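Local coordinates for tail protein, 43 kDa (Neisseria meningitidis MC58, PDB 3D37) that is of unknown function but probably forms part of the tail or baseplate of a phage or phage-like particle, at residues 186-191 against 302-307; 198-203 against 280-285. One frame throughout, in Å; residues are numbered along the deposited sequence.

Interaction 1: 186-191 against 302-307; sequences VATLCW and HVIDDE
Thr-188 and His-302 stand side by side on one face of a parallel two-strand ladder, in which 187-191 runs beside 302-305, the latter in the C-terminal phage-barrel family region. The hydroxyl meets the imidazole at its edge, near the ring plane, with OG1 of Thr-188 3.1 Å from ND1 of His-302 in a hydrogen bond that either could donate. CG of His-302 lies anti to the backbone N (chi1 179°), which lays the ring alongside the threonine; its NE2 is held by Asp-311, so both ring nitrogens are engaged. On the same face, CG2 of Thr-188 meets CD1 of Ile-304 at 3.9 Å, and CB of Cys-190 packs against CB of Ile-304. The backbone bonds follow the parallel pattern: Leu-189 is gripped through both N and O, by His-302 O and Ile-304 N, and Trp-191 N reaches Ile-304 O at 2.9 Å. Trp-191 and Asp-305 share the other face with Leu-189 and Val-303, indole and carboxylate planes 35° apart; the Asp-305 carboxylate also forms a salt bridge with Lys-80 of the second subunit, whose Lys-80 and Lys-82 make cation-pi contacts with the indole. Two waters link Trp-191 O to the backbone N of Asp-306 and Glu-307. Beyond the ladder, the Glu-307 carboxylate plane stands nearly upright to the indole (85°), with CD at the ring's edge, and NE1 of Trp-191 gives OE2 of Glu-307 a weak 3.4 Å hydrogen bond.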
loop_
_atom_site.group_PDB
_atom_site.type_symbol
_atom_site.label_atom_id
_atom_site.label_comp_id
_atom_site.label_asym_id
_atom_site.label_seq_id
_atom_site.Cartn_x
_atom_site.Cartn_y
_atom_site.Cartn_z
ATOM N N VAL A 186 14.880 4.075 37.464
ATOM C CA VAL A 186 13.573 4.656 37.761
ATOM C C VAL A 186 12.463 3.724 37.452
ATOM O O VAL A 186 11.329 3.993 37.841
ATOM C CB VAL A 186 13.288 5.968 36.997
ATOM C CG1 VAL A 186 14.249 7.028 37.489
ATOM C CG2 VAL A 186 13.324 5.716 35.494
ATOM N N ALA A 187 12.785 2.652 36.734
ATOM C CA ALA A 187 11.805 1.745 36.196
ATOM C C ALA A 187 12.500 0.439 35.826
ATOM O O ALA A 187 13.707 0.420 35.583
ATOM C CB ALA A 187 11.138 2.358 34.964
ATOM N N THR A 188 11.716 -0.636 35.850
ATOM C CA THR A 188 12.051 -1.922 35.310
ATOM C C THR A 188 11.085 -2.231 34.184
ATOM O O THR A 188 9.853 -2.296 34.367
ATOM C CB THR A 188 11.972 -3.022 36.341
ATOM O OG1 THR A 188 12.972 -2.780 37.331
ATOM C CG2 THR A 188 12.208 -4.373 35.689
ATOM N N LEU A 189 11.648 -2.383 32.990
ATOM C CA LEU A 189 10.860 -2.730 31.823
ATOM C C LEU A 189 11.189 -4.164 31.444
ATOM O O LEU A 189 12.321 -4.600 31.560
ATOM C CB LEU A 189 11.182 -1.806 30.694
ATOM C CG LEU A 189 10.915 -0.318 30.911
ATOM C CD1 LEU A 189 11.422 0.424 29.700
ATOM C CD2 LEU A 189 9.445 -0.006 31.156
ATOM N N CYS A 190 10.191 -4.903 31.003
ATOM C CA CYS A 190 10.409 -6.291 30.629
ATOM C C CYS A 190 9.636 -6.666 29.378
ATOM O O CYS A 190 8.635 -6.038 29.007
ATOM C CB CYS A 190 10.127 -7.264 31.812
ATOM S SG CYS A 190 8.391 -7.434 32.381
ATOM N N TRP A 191 10.192 -7.655 28.689
ATOM C CA TRP A 191 9.653 -8.191 27.454
ATOM C C TRP A 191 9.150 -9.584 27.720
ATOM O O TRP A 191 9.874 -10.406 28.276
ATOM C CB TRP A 191 10.722 -8.301 26.371
ATOM C CG TRP A 191 10.241 -9.100 25.240
ATOM C CD1 TRP A 191 10.328 -10.454 25.093
ATOM C CD2 TRP A 191 9.504 -8.617 24.117
ATOM N NE1 TRP A 191 9.692 -10.841 23.943
ATOM C CE2 TRP A 191 9.189 -9.730 23.316
ATOM C CE3 TRP A 191 9.063 -7.361 23.724
ATOM C CZ2 TRP A 191 8.483 -9.609 22.123
ATOM C CZ3 TRP A 191 8.382 -7.227 22.533
ATOM C CH2 TRP A 191 8.086 -8.342 21.749
ATOM N N HIS A 302 16.218 -0.447 34.334
ATOM C CA HIS A 302 16.474 -1.863 34.451
ATOM C C HIS A 302 15.648 -2.591 33.398
ATOM O O HIS A 302 14.416 -2.413 33.301
ATOM C CB HIS A 302 16.132 -2.332 35.878
ATOM C CG HIS A 302 16.338 -3.790 36.104
ATOM N ND1 HIS A 302 15.567 -4.519 36.978
ATOM C CD2 HIS A 302 17.243 -4.654 35.591
ATOM C CE1 HIS A 302 16.005 -5.764 37.014
ATOM N NE2 HIS A 302 17.022 -5.872 36.181
ATOM N N VAL A 303 16.312 -3.363 32.550
ATOM C CA VAL A 303 15.615 -4.112 31.482
ATOM C C VAL A 303 15.740 -5.612 31.671
ATOM O O VAL A 303 16.848 -6.117 31.896
ATOM C CB VAL A 303 16.152 -3.722 30.060
ATOM C CG1 VAL A 303 15.450 -4.540 28.927
ATOM C CG2 VAL A 303 15.991 -2.214 29.815
ATOM N N ILE A 304 14.597 -6.312 31.582
ATOM C CA ILE A 304 14.566 -7.783 31.604
ATOM C C ILE A 304 13.937 -8.367 30.331
ATOM O O ILE A 304 12.814 -8.033 29.930
ATOM C CB ILE A 304 13.891 -8.368 32.886
ATOM C CG1 ILE A 304 14.534 -7.785 34.138
ATOM C CG2 ILE A 304 13.986 -9.941 32.925
ATOM C CD1 ILE A 304 13.649 -7.973 35.383
ATOM N N ASP A 305 14.694 -9.227 29.679
ATOM C CA ASP A 305 14.166 -10.018 28.573
ATOM C C ASP A 305 14.661 -11.437 28.795
ATOM O O ASP A 305 15.789 -11.757 28.454
ATOM C CB ASP A 305 14.673 -9.460 27.245
ATOM C CG ASP A 305 14.090 -10.159 26.051
ATOM O OD1 ASP A 305 13.572 -11.292 26.199
ATOM O OD2 ASP A 305 14.089 -9.536 24.953
ATOM N N ASP A 306 13.816 -12.266 29.398
ATOM C CA ASP A 306 14.155 -13.683 29.626
ATOM C C ASP A 306 14.448 -14.446 28.334
ATOM O O ASP A 306 15.404 -15.207 28.285
ATOM C CB ASP A 306 13.054 -14.388 30.428
ATOM C CG ASP A 306 13.100 -14.044 31.938
ATOM O OD1 ASP A 306 13.991 -13.324 32.391
ATOM O OD2 ASP A 306 12.220 -14.523 32.681
ATOM N N GLU A 307 13.648 -14.235 27.292
ATOM C CA GLU A 307 13.905 -14.852 25.965
ATOM C C GLU A 307 15.346 -14.636 25.518
ATOM O O GLU A 307 16.022 -15.574 25.127
ATOM C CB GLU A 307 12.987 -14.281 24.875
ATOM C CG GLU A 307 11.662 -14.913 24.792
ATOM C CD GLU A 307 10.678 -14.177 23.846
ATOM O OE1 GLU A 307 11.105 -13.558 22.836
ATOM O OE2 GLU A 307 9.461 -14.218 24.160
HETATM O O HOH W 1 11.329 -11.262 30.421
HETATM O O HOH W 2 10.584 -13.308 28.017
#

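Interaction 2: 198-203 against 280-285; sequences CNIERM and LTITVG
Backbone hydrogen bonds join Glu-201 and Arg-202 to Thr-283, where the segments run antiparallel. The carbonyl O of Thr-283 receives two N-H groups, that of Glu-201 at 2.9 Å and, more weakly, that of Arg-202 at 3.4 Å. In return, Thr-283 N donates to Arg-202 O at 2.8 Å in a nearly straight bond (171°). Farther along, a water joins Asn-199 O to Gly-285 N, carrying the link past the last direct bond.

Apolar contacts gather on the face of Met-203 and Ile-282, which form a non-hydrogen-bonded pair. The Met-203 chain is extended through chi2 and bends at its last torsion (chi3 -74°), bringing CE to 3.6 Å from CD1 of Ile-282, while its CG meets CD1 of Leu-280 at 3.8 Å. CG1 of Ile-200 comes obliquely onto the CG2 branch of Ile-282, also at 3.8 Å, so its two branches meet different side chains of 198-203.

On the other face the aliphatic part of Arg-202 lies alongside Thr-283, its CG 3.8 Å from OG1 of Thr-283, before the guanidinium leads away to a salt bridge with Asp-204. Glu-201 reaches along the strand, placing OE2 3.5 Å from CA of Gly-285, while its OE1 accepts a bond from Gln-330.

Two consecutive residues, Glu-201 and Arg-202, opposite the single Thr-283 make a classic beta bulge where 198-203 joins strand 278-285.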
loop_
_atom_site.group_PDB
_atom_site.type_symbol
_atom_site.label_atom_id
_atom_site.label_comp_id
_atom_site.label_asym_id
_atom_site.label_seq_id
_atom_site.Cartn_x
_atom_site.Cartn_y
_atom_site.Cartn_z
ATOM N N CYS A 198 4.411 -7.522 31.343
ATOM C CA CYS A 198 5.515 -7.001 30.568
ATOM C C CYS A 198 5.005 -6.131 29.457
ATOM O O CYS A 198 4.162 -6.484 28.654
ATOM C CB CYS A 198 6.410 -8.094 30.022
ATOM S SG CYS A 198 7.402 -8.905 31.273
ATOM N N ASN A 199 5.619 -4.993 29.392
ATOM C CA ASN A 199 5.059 -3.822 28.807
ATOM C C ASN A 199 5.845 -3.306 27.565
ATOM O O ASN A 199 5.406 -2.403 26.876
ATOM C CB ASN A 199 5.063 -2.786 29.959
ATOM C CG ASN A 199 6.509 -2.474 30.560
ATOM O OD1 ASN A 199 6.990 -1.396 30.248
ATOM N ND2 ASN A 199 7.122 -3.323 31.448
ATOM N N ILE A 200 7.021 -3.858 27.307
ATOM C CA ILE A 200 7.812 -3.468 26.116
ATOM C C ILE A 200 7.026 -3.880 24.863
ATOM O O ILE A 200 6.652 -5.036 24.734
ATOM C CB ILE A 200 9.224 -4.125 26.142
ATOM C CG1 ILE A 200 10.061 -3.511 27.265
ATOM C CG2 ILE A 200 9.932 -3.993 24.816
ATOM C CD1 ILE A 200 11.260 -4.370 27.649
ATOM N N GLU A 201 6.765 -2.921 23.982
ATOM C CA GLU A 201 6.076 -3.162 22.714
ATOM C C GLU A 201 7.015 -3.566 21.549
ATOM O O GLU A 201 6.648 -4.344 20.678
ATOM C CB GLU A 201 5.328 -1.919 22.294
ATOM C CG GLU A 201 4.210 -1.550 23.240
ATOM C CD GLU A 201 3.480 -0.303 22.739
ATOM O OE1 GLU A 201 4.000 0.346 21.792
ATOM O OE2 GLU A 201 2.401 0.021 23.274
ATOM N N ARG A 202 8.252 -3.081 21.617
ATOM C CA ARG A 202 9.195 -3.286 20.593
ATOM C C ARG A 202 10.608 -3.121 21.204
ATOM O O ARG A 202 10.877 -2.229 22.054
ATOM C CB ARG A 202 8.748 -2.343 19.468
ATOM C CG ARG A 202 9.718 -1.914 18.584
ATOM C CD ARG A 202 9.185 -1.580 17.177
ATOM N NE ARG A 202 10.246 -2.154 16.389
ATOM C CZ ARG A 202 10.132 -3.188 15.563
ATOM N NH1 ARG A 202 8.944 -3.684 15.272
ATOM N NH2 ARG A 202 11.244 -3.678 15.000
ATOM N N MET A 203 11.480 -4.063 20.872
ATOM C CA MET A 203 12.873 -4.075 21.335
ATOM C C MET A 203 13.783 -4.225 20.099
ATOM O O MET A 203 13.583 -5.165 19.311
ATOM C CB MET A 203 13.077 -5.223 22.320
ATOM C CG MET A 203 14.460 -5.230 22.965
ATOM S SD MET A 203 14.452 -6.172 24.523
ATOM C CE MET A 203 13.598 -5.060 25.573
ATOM N N LEU A 280 20.428 -0.183 22.474
ATOM C CA LEU A 280 19.176 -0.864 22.777
ATOM C C LEU A 280 18.071 0.168 22.678
ATOM O O LEU A 280 18.075 1.133 23.440
ATOM C CB LEU A 280 19.244 -1.438 24.182
ATOM C CG LEU A 280 17.968 -2.040 24.791
ATOM C CD1 LEU A 280 17.473 -3.240 24.037
ATOM C CD2 LEU A 280 18.249 -2.348 26.319
ATOM N N THR A 281 17.186 0.017 21.703
ATOM C CA THR A 281 16.022 0.908 21.506
ATOM C C THR A 281 14.734 0.201 21.921
ATOM O O THR A 281 14.324 -0.802 21.323
ATOM C CB THR A 281 15.938 1.431 20.029
ATOM O OG1 THR A 281 17.218 1.939 19.643
ATOM C CG2 THR A 281 14.962 2.529 19.890
ATOM N N ILE A 282 14.127 0.673 23.013
ATOM C CA ILE A 282 12.871 0.100 23.491
ATOM C C ILE A 282 11.714 1.046 23.221
ATOM O O ILE A 282 11.791 2.244 23.482
ATOM C CB ILE A 282 12.980 -0.214 24.995
ATOM C CG1 ILE A 282 13.951 -1.379 25.184
ATOM C CG2 ILE A 282 11.559 -0.460 25.620
ATOM C CD1 ILE A 282 14.305 -1.694 26.598
ATOM N N THR A 283 10.623 0.513 22.703
ATOM C CA THR A 283 9.426 1.279 22.550
ATOM C C THR A 283 8.352 0.812 23.591
ATOM O O THR A 283 8.134 -0.412 23.741
ATOM C CB THR A 283 8.905 1.168 21.095
ATOM O OG1 THR A 283 9.971 1.536 20.183
ATOM C CG2 THR A 283 7.712 2.090 20.900
ATOM N N VAL A 284 7.772 1.801 24.308
ATOM C CA VAL A 284 6.755 1.618 25.338
ATOM C C VAL A 284 5.535 2.439 25.026
ATOM O O VAL A 284 5.593 3.414 24.297
ATOM C CB VAL A 284 7.235 1.877 26.791
ATOM C CG1 VAL A 284 8.207 0.812 27.220
ATOM C CG2 VAL A 284 7.814 3.328 26.964
ATOM N N GLY A 285 4.381 2.009 25.553
ATOM C CA GLY A 285 3.160 2.781 25.362
ATOM C C GLY A 285 3.209 3.872 26.433
ATOM O O GLY A 285 3.801 3.675 27.456
HETATM O O HOH W 3 4.056 -0.331 26.964
#

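How the interactions relate
Interaction 1 and interaction 2 are adjoining parts of one beta assembly, their centres about 9 Å apart, with interaction 2 nested in the chain loop that interaction 1 closes. The Cys-190 to Cys-198 disulfide ties them together covalently. Each contact is only partly buried. The apolar face of interaction 2 and the Leu-189 and Val-303 face of interaction 1 meet in a shared interior, where Val-303 touches both Met-203 and Ile-282. Interaction 1 is a parallel ladder whose outer face, with Thr-188, His-302, Cys-190 and Ile-304, is mixed and more exposed; interaction 2 is antiparallel and irregular. Both touch the second subunit, interaction 1 through charge and cation-pi contacts, interaction 2 by continuing its sheet into that chain.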